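PDB 4WED: ABC transporter, periplasmic solute-binding protein from Rhizobium meliloti, which probably binds a solute in the periplasm, perhaps a peptide or a nickel complex, and delivers it to an ABC transporter for import. Local coordinates for residues V40-P45 / F246-L251; A56-Q61 / T512-P517. All blocks are in the same frame, centred on the assembly; numbering follows the deposited sequence.

Interaction 1: V40-P45 / F246-L251; sequences VAIAKP and FWIAPL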
loop_
_atom_site.group_PDB
_atom_site.type_symbol
_atom_site.label_atom_id
_atom_site.label_comp_id
_atom_site.label_asym_id
_atom_site.label_seq_id
_atom_site.Cartn_x
_atom_site.Cartn_y
_atom_site.Cartn_z
ATOM N N VAL A 40 8.760 -15.711 13.702
ATOM C CA VAL A 40 8.682 -14.623 12.756
ATOM C C VAL A 40 9.474 -13.454 13.294
ATOM O O VAL A 40 9.272 -13.046 14.417
ATOM C CB VAL A 40 7.210 -14.198 12.603
ATOM C CG1 VAL A 40 7.072 -12.863 11.882
ATOM C CG2 VAL A 40 6.431 -15.301 11.900
ATOM N N ALA A 41 10.369 -12.902 12.491
ATOM C CA ALA A 41 11.146 -11.771 12.948
ATOM C C ALA A 41 10.273 -10.537 12.981
ATOM O O ALA A 41 9.344 -10.431 12.221
ATOM C CB ALA A 41 12.357 -11.540 12.068
ATOM N N ILE A 42 10.559 -9.641 13.909
ATOM C CA ILE A 42 10.054 -8.281 13.891
ATOM C C ILE A 42 11.218 -7.364 14.267
ATOM O O ILE A 42 12.094 -7.739 15.049
ATOM C CB ILE A 42 8.847 -8.080 14.844
ATOM C CG1 ILE A 42 9.198 -8.455 16.296
ATOM C CG2 ILE A 42 7.647 -8.891 14.357
ATOM C CD1 ILE A 42 8.066 -8.180 17.290
ATOM N N ALA A 43 11.233 -6.177 13.681
ATOM C CA ALA A 43 12.406 -5.329 13.669
ATOM C C ALA A 43 12.472 -4.493 14.919
ATOM O O ALA A 43 13.496 -3.859 15.193
ATOM C CB ALA A 43 12.398 -4.441 12.451
ATOM N N LYS A 44 11.390 -4.518 15.685
ATOM C CA LYS A 44 11.333 -3.803 16.946
ATOM C C LYS A 44 10.175 -4.332 17.790
ATOM O O LYS A 44 9.334 -5.009 17.264
ATOM C CB LYS A 44 11.224 -2.302 16.710
ATOM C CG LYS A 44 9.987 -1.870 15.967
ATOM C CD LYS A 44 9.939 -0.361 16.026
ATOM C CE LYS A 44 8.921 0.251 15.096
ATOM N NZ LYS A 44 9.417 1.596 14.700
ATOM N N PRO A 45 10.168 -4.080 19.120
ATOM C CA PRO A 45 9.080 -4.607 19.957
ATOM C C PRO A 45 7.672 -4.318 19.371
ATOM O O PRO A 45 7.480 -3.313 18.692
ATOM C CB PRO A 45 9.270 -3.862 21.267
ATOM C CG PRO A 45 10.737 -3.598 21.319
ATOM C CD PRO A 45 11.120 -3.281 19.900
ATOM N N PHE A 246 7.779 -4.567 4.857
ATOM C CA PHE A 246 8.166 -3.161 5.084
ATOM C C PHE A 246 7.975 -2.691 6.514
ATOM O O PHE A 246 8.807 -1.966 7.037
ATOM C CB PHE A 246 7.413 -2.197 4.175
ATOM C CG PHE A 246 7.978 -2.111 2.790
ATOM C CD1 PHE A 246 9.206 -1.484 2.563
ATOM C CD2 PHE A 246 7.284 -2.651 1.699
ATOM C CE1 PHE A 246 9.729 -1.404 1.272
ATOM C CE2 PHE A 246 7.801 -2.576 0.414
ATOM C CZ PHE A 246 9.020 -1.946 0.199
ATOM N N TRP A 247 6.880 -3.102 7.132
ATOM C CA TRP A 247 6.558 -2.642 8.484
ATOM C C TRP A 247 6.564 -3.784 9.468
ATOM O O TRP A 247 5.781 -3.806 10.432
ATOM C CB TRP A 247 5.190 -1.938 8.494
ATOM C CG TRP A 247 5.181 -0.845 7.523
ATOM C CD1 TRP A 247 4.386 -0.726 6.432
ATOM C CD2 TRP A 247 6.087 0.249 7.490
ATOM N NE1 TRP A 247 4.707 0.402 5.739
ATOM C CE2 TRP A 247 5.750 1.025 6.372
ATOM C CE3 TRP A 247 7.126 0.676 8.327
ATOM C CZ2 TRP A 247 6.426 2.203 6.054
ATOM C CZ3 TRP A 247 7.792 1.843 8.016
ATOM C CH2 TRP A 247 7.448 2.589 6.884
ATOM N N ILE A 248 7.439 -4.741 9.217
ATOM C CA ILE A 248 7.577 -5.878 10.114
ATOM C C ILE A 248 9.078 -6.150 10.292
ATOM O O ILE A 248 9.644 -5.864 11.346
ATOM C CB ILE A 248 6.787 -7.090 9.558
ATOM C CG1 ILE A 248 5.274 -6.772 9.491
ATOM C CG2 ILE A 248 7.045 -8.338 10.372
ATOM C CD1 ILE A 248 4.506 -7.730 8.602
ATOM N N ALA A 249 9.723 -6.655 9.255
ATOM C CA ALA A 249 11.159 -6.969 9.314
ATOM C C ALA A 249 11.738 -6.888 7.905
ATOM O O ALA A 249 11.966 -7.912 7.278
ATOM C CB ALA A 249 11.381 -8.355 9.907
ATOM N N PRO A 250 11.963 -5.656 7.405
ATOM C CA PRO A 250 12.306 -5.491 6.015
ATOM C C PRO A 250 13.513 -6.338 5.580
ATOM O O PRO A 250 14.372 -6.683 6.375
ATOM C CB PRO A 250 12.641 -4.001 5.905
ATOM C CG PRO A 250 11.971 -3.370 7.058
ATOM C CD PRO A 250 12.097 -4.388 8.138
ATOM N N LEU A 251 13.550 -6.623 4.295
ATOM C CA LEU A 251 14.535 -7.492 3.726
ATOM C C LEU A 251 14.817 -6.922 2.349
ATOM O O LEU A 251 14.014 -7.100 1.438
ATOM C CB LEU A 251 13.901 -8.862 3.629
ATOM C CG LEU A 251 14.642 -9.987 2.950
ATOM C CD1 LEU A 251 15.724 -10.496 3.873
ATOM C CD2 LEU A 251 13.664 -11.101 2.625
#
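Ile248 rests its CG2 methyl against the oxygen end of the Ala41 carbonyl, 3.6 Å from Ala41 O, and beside the branch methyl of Ile42, the two CG2 atoms being 4.1 Å apart. The torsions divide the labour within each isoleucine. In Ile248 the CG2 methyl lies opposite the backbone N (CG1 chi1 -63°), which turns the short branch to strand 37-42 and sends the longer arm away. In Ile42, too, CG2 does the touching and CG1 turns away. Next along, Ala249 presents its methyl to the same peptide, its CB standing 4.0 Å from Ala41 CB. These small side chains illustrate how two backbones can pass closely without a continuous sheet: Ala43 CA and Ala249 CA are 4.8 Å apart. A single hydrogen bond joins the two segments, given by Ala43 N to Ile248 O over 2.8 Å. It is noticeably bent, 137° at the hydrogen, though the donor deviates only 16° from the carbonyl plane. The same oxygen also receives a CA-H contact from Ile42, with CA 3.5 Å from Ile248 O, so this buried carbonyl is approached by two consecutive residues where the strand gives way to loop. Beyond it, Ala43 CB reaches the Pro250 ring at CD, and there the packing thins. In the fold, strand 37-42 is an edge strand of a four-stranded mixed sheet, and its Val40 and Ile42 bond through the backbone to Glu221, Lys223 and Ile225, on and just after the parallel strand 219-224. The loop of residues 246-251 leaves strand 242-244, whose Leu242 bonds to the backbone of Ala41, and runs to helix 253-261. Arg231 of helix 228-237 touches Ala41, Ala43 and Ala249 and bonds to Pro250 O, while Trp498 of strand 488-500 packs against Ile248.

Interaction 2: A56-Q61 / T512-P517; sequences AIWAIQ and TEYDMP. With NA (sodium ion), chain B.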
loop_
_atom_site.group_PDB
_atom_site.type_symbol
_atom_site.label_atom_id
_atom_site.label_comp_id
_atom_site.label_asym_id
_atom_site.label_seq_id
_atom_site.Cartn_x
_atom_site.Cartn_y
_atom_site.Cartn_z
ATOM N N ALA A 56 1.402 0.379 17.904
ATOM C CA ALA A 56 1.801 -0.999 17.635
ATOM C C ALA A 56 2.312 -1.224 16.224
ATOM O O ALA A 56 2.060 -0.433 15.315
ATOM C CB ALA A 56 0.652 -1.953 17.897
ATOM N N ILE A 57 3.033 -2.328 16.063
ATOM C CA ILE A 57 3.228 -2.929 14.753
ATOM C C ILE A 57 1.879 -3.514 14.304
ATOM O O ILE A 57 1.344 -4.399 14.955
ATOM C CB ILE A 57 4.278 -4.072 14.780
ATOM C CG1 ILE A 57 5.641 -3.562 15.240
ATOM C CG2 ILE A 57 4.390 -4.732 13.397
ATOM C CD1 ILE A 57 6.680 -4.659 15.344
ATOM N N TRP A 58 1.367 -3.022 13.175
ATOM C CA TRP A 58 0.046 -3.413 12.633
ATOM C C TRP A 58 -0.110 -4.920 12.473
ATOM O O TRP A 58 -1.098 -5.498 12.891
ATOM C CB TRP A 58 -0.212 -2.738 11.289
ATOM C CG TRP A 58 -0.240 -1.228 11.348
ATOM C CD1 TRP A 58 -1.298 -0.443 11.640
ATOM C CD2 TRP A 58 0.851 -0.339 11.063
ATOM N NE1 TRP A 58 -0.942 0.888 11.590
ATOM C CE2 TRP A 58 0.367 0.978 11.218
ATOM C CE3 TRP A 58 2.186 -0.535 10.680
ATOM C CZ2 TRP A 58 1.172 2.098 11.030
ATOM C CZ3 TRP A 58 2.998 0.574 10.492
ATOM C CH2 TRP A 58 2.484 1.884 10.672
ATOM N N ALA A 59 0.881 -5.560 11.876
ATOM C CA ALA A 59 0.821 -6.988 11.658
ATOM C C ALA A 59 0.581 -7.801 12.927
ATOM O O ALA A 59 0.026 -8.883 12.883
ATOM C CB ALA A 59 2.094 -7.433 10.974
ATOM N N ILE A 60 0.980 -7.278 14.067
ATOM C CA ILE A 60 0.757 -7.973 15.352
ATOM C C ILE A 60 -0.671 -7.866 15.756
ATOM O O ILE A 60 -1.263 -8.857 16.180
ATOM C CB ILE A 60 1.575 -7.352 16.509
ATOM C CG1 ILE A 60 3.083 -7.382 16.207
ATOM C CG2 ILE A 60 1.323 -8.081 17.820
ATOM C CD1 ILE A 60 3.682 -8.759 15.955
ATOM N N GLN A 61 -1.246 -6.691 15.560
ATOM C CA GLN A 61 -2.647 -6.431 15.844
ATOM C C GLN A 61 -3.504 -7.336 14.998
ATOM O O GLN A 61 -4.522 -7.825 15.429
ATOM C CB GLN A 61 -2.979 -4.975 15.567
ATOM C CG GLN A 61 -2.704 -4.056 16.729
ATOM C CD GLN A 61 -2.473 -2.637 16.310
ATOM O OE1 GLN A 61 -1.760 -2.365 15.371
ATOM N NE2 GLN A 61 -3.081 -1.721 17.015
ATOM N N THR A 512 -1.400 -6.895 2.291
ATOM C CA THR A 512 -0.924 -5.558 2.583
ATOM C C THR A 512 0.223 -5.689 3.529
ATOM O O THR A 512 0.476 -6.737 4.077
ATOM C CB THR A 512 -2.007 -4.637 3.223
ATOM O OG1 THR A 512 -2.113 -4.902 4.619
ATOM C CG2 THR A 512 -3.399 -4.799 2.568
ATOM N N GLU A 513 0.914 -4.586 3.704
ATOM C CA GLU A 513 2.034 -4.487 4.601
ATOM C C GLU A 513 1.585 -4.363 6.058
ATOM O O GLU A 513 2.416 -4.163 6.943
ATOM C CB GLU A 513 2.882 -3.274 4.218
ATOM C CG GLU A 513 3.655 -3.398 2.898
ATOM C CD GLU A 513 4.555 -4.648 2.774
ATOM O OE1 GLU A 513 5.012 -5.270 3.792
ATOM O OE2 GLU A 513 4.779 -5.058 1.620
ATOM N N TYR A 514 0.277 -4.465 6.309
ATOM C CA TYR A 514 -0.267 -4.252 7.676
ATOM C C TYR A 514 -0.804 -5.569 8.259
ATOM O O TYR A 514 -1.307 -5.606 9.386
ATOM C CB TYR A 514 -1.301 -3.105 7.663
ATOM C CG TYR A 514 -0.724 -1.896 7.002
ATOM C CD1 TYR A 514 0.205 -1.116 7.657
ATOM C CD2 TYR A 514 -1.048 -1.563 5.683
ATOM C CE1 TYR A 514 0.771 -0.000 7.063
ATOM C CE2 TYR A 514 -0.482 -0.460 5.039
ATOM C CZ TYR A 514 0.429 0.326 5.744
ATOM O OH TYR A 514 1.034 1.414 5.142
ATOM N N ASP A 515 -0.653 -6.630 7.452
ATOM C CA ASP A 515 -1.101 -7.981 7.748
ATOM C C ASP A 515 0.089 -8.836 8.096
ATOM O O ASP A 515 1.140 -8.657 7.514
ATOM C CB ASP A 515 -1.674 -8.643 6.493
ATOM C CG ASP A 515 -3.055 -8.164 6.150
ATOM O OD1 ASP A 515 -3.987 -8.349 6.983
ATOM O OD2 ASP A 515 -3.207 -7.638 5.014
HETATM N N MSE A 516 -0.147 -9.835 8.945
HETATM C CA MSE A 516 0.790 -10.903 9.197
HETATM C C MSE A 516 0.416 -12.146 8.418
HETATM O O MSE A 516 -0.639 -12.722 8.631
HETATM C CB MSE A 516 0.684 -11.202 10.677
HETATM C CG MSE A 516 1.683 -12.287 11.097
HETATM SE SE MSE A 516 3.536 -11.588 11.086
HETATM C CE MSE A 516 3.756 -10.599 12.785
ATOM N N PRO A 517 1.308 -12.621 7.543
ATOM C CA PRO A 517 1.020 -13.793 6.732
ATOM C C PRO A 517 1.178 -15.117 7.484
ATOM O O PRO A 517 2.092 -15.894 7.198
ATOM C CB PRO A 517 2.053 -13.683 5.588
ATOM C CG PRO A 517 3.210 -12.977 6.227
ATOM C CD PRO A 517 2.690 -12.141 7.361
HETATM NA NA NA B . -4.664 -10.439 8.064
HETATM O O HOH W 1 3.016 -4.119 9.987
HETATM O O HOH W 2 -2.819 -11.951 7.545
HETATM O O HOH W 3 -6.711 -8.891 7.993
HETATM O O HOH W 4 -5.455 -11.419 9.717
#
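Tyr514 drives one edge of its ring into the face of the Trp58 indole, a T-shaped pair with planes at 83° and its centroid 5.1 Å from that of the five-membered ring. Tyr514 CD1 does most of the touching, 3.6 Å from Trp58 CD2, where the two indole rings fuse. Both side chains have CG turned opposite the carbonyl carbon (chi1 -61° and -51°), and they run alongside each other in the same direction. Ala59, whose buried area is second to that of Tyr514, is the second residue of the short helix 58-61, after Ile57 at the N-cap. Its amide is too poorly aligned to bond to Tyr514 O; instead it gives its hydrogen to a water 3.2 Å from Ala59 N, which in turn donates to Glu513 O. Met516, present as selenomethionine, sets its CB against Ala59 O at 3.3 Å and bends its chain so that CE meets Ile60 CD1 at 3.7 Å. Thr512 opens the turn: OG1 accepts from Tyr514 N, an ST turn, and also bonds to Asp515 OD2. Asp515 OD1 binds the sodium ion, as do Asp62 and three waters among its ligands. The chemistry is thus divided: aromatic and aliphatic packing joins the segments directly, water serves the helix-start amide, and the metal probably tempers the carboxylate charges of Asp515 and Asp62.

In the fold
The two contacts, with centres 10 Å apart, interlock along the chain: residues 56-61 lie between the segments of interaction 1, and residues 246-251 between those of interaction 2. They also meet directly. Ile248 CD1, turned away from strand 37-42, rests 3.4 Å from Ala59 CB, and Phe246 N probably hydrogen-bonds to Glu513 OE1 at 3.0 Å. Trp247 joins the aromatic pair, its ring nearly parallel to Tyr514 and edge-to-face with Trp58. A glycerol, probably from the crystallisation liquor, lies about 3 Å from the Tyr514 side chain, consistent with a pocket beside these rings. The sodium belongs to interaction 2, about 10 Å from the Ile248 side chain.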